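PDB 3F8H: putative polyketide cyclase from Silicibacter sp. TM1040, which is of unknown function but has a SnoaL-like domain and may, as in relatives, bind or convert a small molecule. Local coordinates for residues Ala25-Ala30 with Gly130-Val135; Gly34-Met39 with Ala65-Met70. All coordinates share one frame; numbering follows the deposited sequence.

Interaction 1. Residues Ala25-Ala30 with Gly130-Val135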
loop_
_atom_site.group_PDB
_atom_site.type_symbol
_atom_site.label_atom_id
_atom_site.label_comp_id
_atom_site.label_asym_id
_atom_site.label_seq_id
_atom_site.Cartn_x
_atom_site.Cartn_y
_atom_site.Cartn_z
ATOM N N ALA A 25 -12.020 -4.673 9.900
ATOM C CA ALA A 25 -11.808 -5.972 10.543
ATOM C C ALA A 25 -12.882 -6.971 10.085
ATOM O O ALA A 25 -12.589 -8.104 9.737
ATOM C CB ALA A 25 -11.837 -5.855 12.092
ATOM N N ARG A 26 -14.123 -6.522 10.043
ATOM C CA ARG A 26 -15.217 -7.403 9.624
ATOM C C ARG A 26 -15.028 -7.847 8.184
ATOM O O ARG A 26 -15.217 -9.019 7.852
ATOM C CB ARG A 26 -16.587 -6.760 9.817
ATOM C CG ARG A 26 -16.984 -6.706 11.282
ATOM C CD ARG A 26 -18.445 -6.344 11.462
ATOM N NE ARG A 26 -18.685 -4.964 11.090
ATOM C CZ ARG A 26 -19.323 -4.581 9.999
ATOM N NH1 ARG A 26 -19.861 -5.477 9.179
ATOM N NH2 ARG A 26 -19.475 -3.303 9.787
ATOM N N TYR A 27 -14.589 -6.907 7.371
ATOM C CA TYR A 27 -14.357 -7.134 5.966
ATOM C C TYR A 27 -13.316 -8.224 5.740
ATOM O O TYR A 27 -13.521 -9.165 4.969
ATOM C CB TYR A 27 -13.951 -5.839 5.278
ATOM C CG TYR A 27 -13.489 -5.958 3.863
ATOM C CD1 TYR A 27 -14.396 -5.945 2.817
ATOM C CD2 TYR A 27 -12.118 -6.040 3.549
ATOM C CE1 TYR A 27 -13.968 -6.006 1.506
ATOM C CE2 TYR A 27 -11.685 -6.144 2.251
ATOM C CZ TYR A 27 -12.615 -6.109 1.214
ATOM O OH TYR A 27 -12.232 -6.203 -0.119
ATOM N N PHE A 28 -12.200 -8.111 6.438
ATOM C CA PHE A 28 -11.125 -9.104 6.288
ATOM C C PHE A 28 -11.435 -10.423 6.942
ATOM O O PHE A 28 -11.018 -11.469 6.459
ATOM C CB PHE A 28 -9.812 -8.566 6.790
ATOM C CG PHE A 28 -9.199 -7.546 5.865
ATOM C CD1 PHE A 28 -8.922 -7.863 4.550
ATOM C CD2 PHE A 28 -8.859 -6.297 6.319
ATOM C CE1 PHE A 28 -8.321 -6.939 3.691
ATOM C CE2 PHE A 28 -8.265 -5.376 5.449
ATOM C CZ PHE A 28 -8.012 -5.709 4.146
ATOM N N ASP A 29 -12.156 -10.358 8.054
ATOM C CA ASP A 29 -12.617 -11.569 8.735
ATOM C C ASP A 29 -13.546 -12.349 7.802
ATOM O O ASP A 29 -13.481 -13.579 7.710
ATOM C CB ASP A 29 -13.375 -11.273 10.041
ATOM C CG ASP A 29 -12.461 -10.962 11.198
ATOM O OD1 ASP A 29 -11.250 -11.261 11.106
ATOM O OD2 ASP A 29 -12.975 -10.432 12.213
ATOM N N ALA A 30 -14.410 -11.629 7.105
ATOM C CA ALA A 30 -15.363 -12.282 6.155
ATOM C C ALA A 30 -14.565 -12.947 5.016
ATOM O O ALA A 30 -14.804 -14.086 4.623
ATOM C CB ALA A 30 -16.396 -11.261 5.596
ATOM N N GLY A 130 -19.929 4.527 8.054
ATOM C CA GLY A 130 -19.504 3.184 8.525
ATOM C C GLY A 130 -19.285 2.106 7.469
ATOM O O GLY A 130 -18.993 0.936 7.761
ATOM N N LEU A 131 -19.457 2.515 6.235
ATOM C CA LEU A 131 -19.313 1.641 5.117
ATOM C C LEU A 131 -18.139 2.026 4.216
ATOM O O LEU A 131 -17.820 3.167 4.009
ATOM C CB LEU A 131 -20.609 1.633 4.313
ATOM C CG LEU A 131 -21.810 1.102 5.129
ATOM C CD1 LEU A 131 -23.083 1.200 4.333
ATOM C CD2 LEU A 131 -21.532 -0.352 5.555
ATOM N N ILE A 132 -17.512 1.008 3.671
ATOM C CA ILE A 132 -16.383 1.195 2.766
ATOM C C ILE A 132 -16.853 1.758 1.440
ATOM O O ILE A 132 -17.672 1.150 0.758
ATOM C CB ILE A 132 -15.634 -0.117 2.519
ATOM C CG1 ILE A 132 -15.000 -0.604 3.832
ATOM C CG2 ILE A 132 -14.559 0.097 1.401
ATOM C CD1 ILE A 132 -14.547 -2.097 3.782
ATOM N N THR A 133 -16.341 2.929 1.081
ATOM C CA THR A 133 -16.733 3.585 -0.169
ATOM C C THR A 133 -15.642 3.519 -1.236
ATOM O O THR A 133 -15.836 3.889 -2.414
ATOM C CB THR A 133 -17.082 5.074 0.058
ATOM O OG1 THR A 133 -15.930 5.754 0.559
ATOM C CG2 THR A 133 -18.303 5.238 1.039
ATOM N N ARG A 134 -14.475 3.121 -0.774
ATOM C CA ARG A 134 -13.326 2.883 -1.645
ATOM C C ARG A 134 -12.366 1.890 -1.048
ATOM O O ARG A 134 -12.083 1.908 0.150
ATOM C CB ARG A 134 -12.509 4.152 -1.887
ATOM C CG ARG A 134 -11.211 3.725 -2.557
ATOM C CD ARG A 134 -10.266 4.799 -2.795
ATOM N NE ARG A 134 -9.736 5.467 -1.604
ATOM C CZ ARG A 134 -8.497 5.333 -1.128
ATOM N NH1 ARG A 134 -7.604 4.511 -1.679
ATOM N NH2 ARG A 134 -8.161 6.052 -0.077
ATOM N N VAL A 135 -11.836 1.081 -1.947
ATOM C CA VAL A 135 -10.887 0.007 -1.658
ATOM C C VAL A 135 -9.779 -0.017 -2.692
ATOM O O VAL A 135 -10.064 -0.119 -3.882
ATOM C CB VAL A 135 -11.561 -1.402 -1.775
ATOM C CG1 VAL A 135 -10.513 -2.503 -1.739
ATOM C CG2 VAL A 135 -12.600 -1.618 -0.714
#
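The phenolic oxygen of Tyr-27 shares a hydrogen bond with O4 of a bound 2-methyl-2,4-pentanediol, probably a crystallisation molecule, while on the protein side it lies near Val-135 in the conformer modelled here. Tyrosine suits such a place, with an apolar ring in the core and a polar tip turned to what is consistent with the family's ligand pocket. Nearer its root, the ring rests against Ile-132, whose terminal CD1 lies 4.0 Å from Tyr-27 CD1; the two side chains run at about right angles. With chi1 at 171°, Tyr-27 swings its ring clear of the helix and across to the strand. Thr-133 and Arg-134 together face Asp-126 in a classic beta bulge, and the extra residue lets Ile-132 and Val-135, three apart, both point at Tyr-27. Within the helix, Tyr-27 CD2 lies over the centre of the Phe-28 ring, 3.8 Å above its plane. Arg-134 forms salt bridges to Asp-126 and to Glu-95 of the second subunit. Helix 23-33 thus packs on the sheet: Leu-43 of strand 43-44 touches both Tyr-27 and Ile-132, Phe-125 of strand 115-128 backs Ile-132 and Val-135, and Phe-28 reaches strand 74-85.

Interaction 2. Residues Gly34-Met39 with Ala65-Met70. With CA (calcium ion), chain C.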
loop_
_atom_site.group_PDB
_atom_site.type_symbol
_atom_site.label_atom_id
_atom_site.label_comp_id
_atom_site.label_asym_id
_atom_site.label_seq_id
_atom_site.Cartn_x
_atom_site.Cartn_y
_atom_site.Cartn_z
ATOM N N GLY A 34 -14.340 -16.880 3.883
ATOM C CA GLY A 34 -14.874 -17.182 2.567
ATOM C C GLY A 34 -16.314 -16.710 2.449
ATOM O O GLY A 34 -17.123 -17.258 1.690
ATOM N N ASP A 35 -16.627 -15.680 3.222
ATOM C CA ASP A 35 -17.969 -15.155 3.277
ATOM C C ASP A 35 -18.142 -13.890 2.498
ATOM O O ASP A 35 -18.089 -12.810 3.048
ATOM C CB ASP A 35 -18.333 -14.880 4.729
ATOM C CG ASP A 35 -19.751 -14.363 4.880
ATOM O OD1 ASP A 35 -20.596 -14.589 3.963
ATOM O OD2 ASP A 35 -20.032 -13.749 5.928
ATOM N N THR A 36 -18.351 -14.011 1.203
ATOM C CA THR A 36 -18.519 -12.797 0.386
ATOM C C THR A 36 -19.693 -11.952 0.823
ATOM O O THR A 36 -19.678 -10.736 0.632
ATOM C CB THR A 36 -18.583 -13.074 -1.169
ATOM O OG1 THR A 36 -19.843 -13.666 -1.532
ATOM C CG2 THR A 36 -17.431 -13.977 -1.595
ATOM N N ASP A 37 -20.702 -12.586 1.413
ATOM C CA ASP A 37 -21.902 -11.854 1.843
ATOM C C ASP A 37 -21.485 -10.895 2.950
ATOM O O ASP A 37 -21.918 -9.754 3.007
ATOM C CB ASP A 37 -22.972 -12.780 2.368
ATOM C CG ASP A 37 -23.398 -13.791 1.335
ATOM O OD1 ASP A 37 -23.891 -13.357 0.256
ATOM O OD2 ASP A 37 -23.187 -14.995 1.584
ATOM N N GLY A 38 -20.573 -11.370 3.779
ATOM C CA GLY A 38 -20.075 -10.559 4.878
ATOM C C GLY A 38 -19.255 -9.391 4.375
ATOM O O GLY A 38 -19.301 -8.291 4.929
HETATM N N MSE A 39 -18.516 -9.614 3.299
HETATM C CA MSE A 39 -17.685 -8.538 2.702
HETATM C C MSE A 39 -18.559 -7.493 2.053
HETATM O O MSE A 39 -18.387 -6.271 2.232
HETATM C CB MSE A 39 -16.740 -9.107 1.649
HETATM C CG MSE A 39 -15.732 -10.050 2.218
HETATM SE SE MSE A 39 -14.717 -11.011 0.812
HETATM C CE MSE A 39 -13.682 -9.517 0.200
ATOM N N ALA A 65 -19.007 -10.046 -8.508
ATOM C CA ALA A 65 -18.445 -10.762 -9.680
ATOM C C ALA A 65 -16.940 -10.939 -9.509
ATOM O O ALA A 65 -16.356 -11.977 -9.801
ATOM C CB ALA A 65 -18.738 -10.000 -11.017
ATOM N N PHE A 66 -16.343 -9.896 -8.981
ATOM C CA PHE A 66 -14.909 -9.879 -8.708
ATOM C C PHE A 66 -14.528 -10.952 -7.658
ATOM O O PHE A 66 -13.563 -11.679 -7.811
ATOM C CB PHE A 66 -14.454 -8.496 -8.236
ATOM C CG PHE A 66 -13.115 -8.504 -7.585
ATOM C CD1 PHE A 66 -11.973 -8.602 -8.338
ATOM C CD2 PHE A 66 -13.007 -8.419 -6.200
ATOM C CE1 PHE A 66 -10.730 -8.617 -7.733
ATOM C CE2 PHE A 66 -11.771 -8.435 -5.592
ATOM C CZ PHE A 66 -10.632 -8.563 -6.362
ATOM N N CYS A 67 -15.334 -11.062 -6.610
ATOM C CA CYS A 67 -15.087 -12.077 -5.578
ATOM C C CYS A 67 -15.222 -13.470 -6.164
ATOM O O CYS A 67 -14.470 -14.352 -5.824
ATOM C CB CYS A 67 -16.015 -11.899 -4.381
ATOM S SG CYS A 67 -15.637 -10.461 -3.402
ATOM N N ALA A 68 -16.183 -13.643 -7.061
ATOM C CA ALA A 68 -16.384 -14.953 -7.703
ATOM C C ALA A 68 -15.148 -15.318 -8.522
ATOM O O ALA A 68 -14.658 -16.468 -8.561
ATOM C CB ALA A 68 -17.646 -14.954 -8.552
ATOM N N HIS A 69 -14.628 -14.306 -9.172
ATOM C CA HIS A 69 -13.435 -14.486 -9.985
ATOM C C HIS A 69 -12.288 -14.912 -9.072
ATOM O O HIS A 69 -11.562 -15.873 -9.354
ATOM C CB HIS A 69 -13.071 -13.205 -10.735
ATOM C CG HIS A 69 -11.877 -13.350 -11.599
ATOM N ND1 HIS A 69 -11.955 -13.830 -12.886
ATOM C CD2 HIS A 69 -10.564 -13.111 -11.358
ATOM C CE1 HIS A 69 -10.738 -13.894 -13.397
ATOM N NE2 HIS A 69 -9.877 -13.462 -12.494
HETATM N N MSE A 70 -12.142 -14.221 -7.957
HETATM C CA MSE A 70 -11.028 -14.543 -7.066
HETATM C C MSE A 70 -11.171 -15.926 -6.488
HETATM O O MSE A 70 -10.206 -16.655 -6.273
HETATM C CB MSE A 70 -10.895 -13.571 -5.916
HETATM C CG MSE A 70 -10.147 -12.295 -6.251
HETATM SE SE MSE A 70 -9.544 -11.446 -4.586
HETATM C CE MSE A 70 -7.931 -12.571 -4.271
HETATM CA CA CA C . -21.993 -16.278 3.230
HETATM O O HOH W 1 -23.718 -15.344 4.464
HETATM O O HOH W 2 -22.052 -17.321 5.330
HETATM O O HOH W 3 -20.332 -17.838 3.556
#
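In Thr-36, chi1 (73°) sets OG1 between the backbone N and the carbonyl carbon, which leaves CG2 anti to the carbonyl carbon and puts the methyl, not the hydroxyl, against helix 60-73. There it meets Cys-67, whose CB is 3.8 Å from Thr-36 CG2. One turn further along the same helix, Met-39, modelled as selenomethionine, bends at its last torsion (chi3 71°), and its CE ends 4.2 Å from Cys-67 SG. No hydrogen bond crosses; the join is apolar. The small side chains of Thr-36 and Cys-67 fit it, since their CA atoms are only 6.9 Å apart.

The same short helix begins at a metal site. Gly-34, with positive phi, ends the preceding helix in a Schellman motif, and Asp-35 is the N-cap of the next. Three partners grip Asp-35 OD1: it binds the calcium ion at 2.3 Å and accepts weak hydrogen bonds from the backbone N atoms of Asp-37 and Gly-38. Asp-37 OD2 adds a second bond to calcium at 2.4 Å, and three waters also bind the ion. The metal would balance the two carboxylates. Gly-38, without a side chain, leaves room for Asp-35 OD2.

Helix 36-40 is thus wedged between two others: Met-39 also touches Tyr-27, Ala-30 and Phe-31 of helix 23-33, whereas Phe-66 of helix 60-73 meets His-49 of strand 47-50 edge-to-face and touches Arg-57 of strand 55-58.

In the fold
From the N terminus the chain enters helix 23-33, turns sharply and runs into helix 36-40; the turn is probably tied by a hydrogen bond from Asp-35 N to Ala-30 O, 2.8 Å long. Interaction 2 closes the smaller loop when helix 60-73 comes back to helix 36-40 after the strands 43-44, 47-50 and 55-58. The chain then lays down strands 74-85, 91-102 and 115-128 before strand 131-139 returns to the first helix, and interaction 1 closes a loop that encloses the other entirely. Tyr-27 OH, 3.6 Å from Met-39 CE, joins the two contacts, so helices 23-33, 36-40 and 60-73 are linked to one another, and through Ile-132 to the sheet.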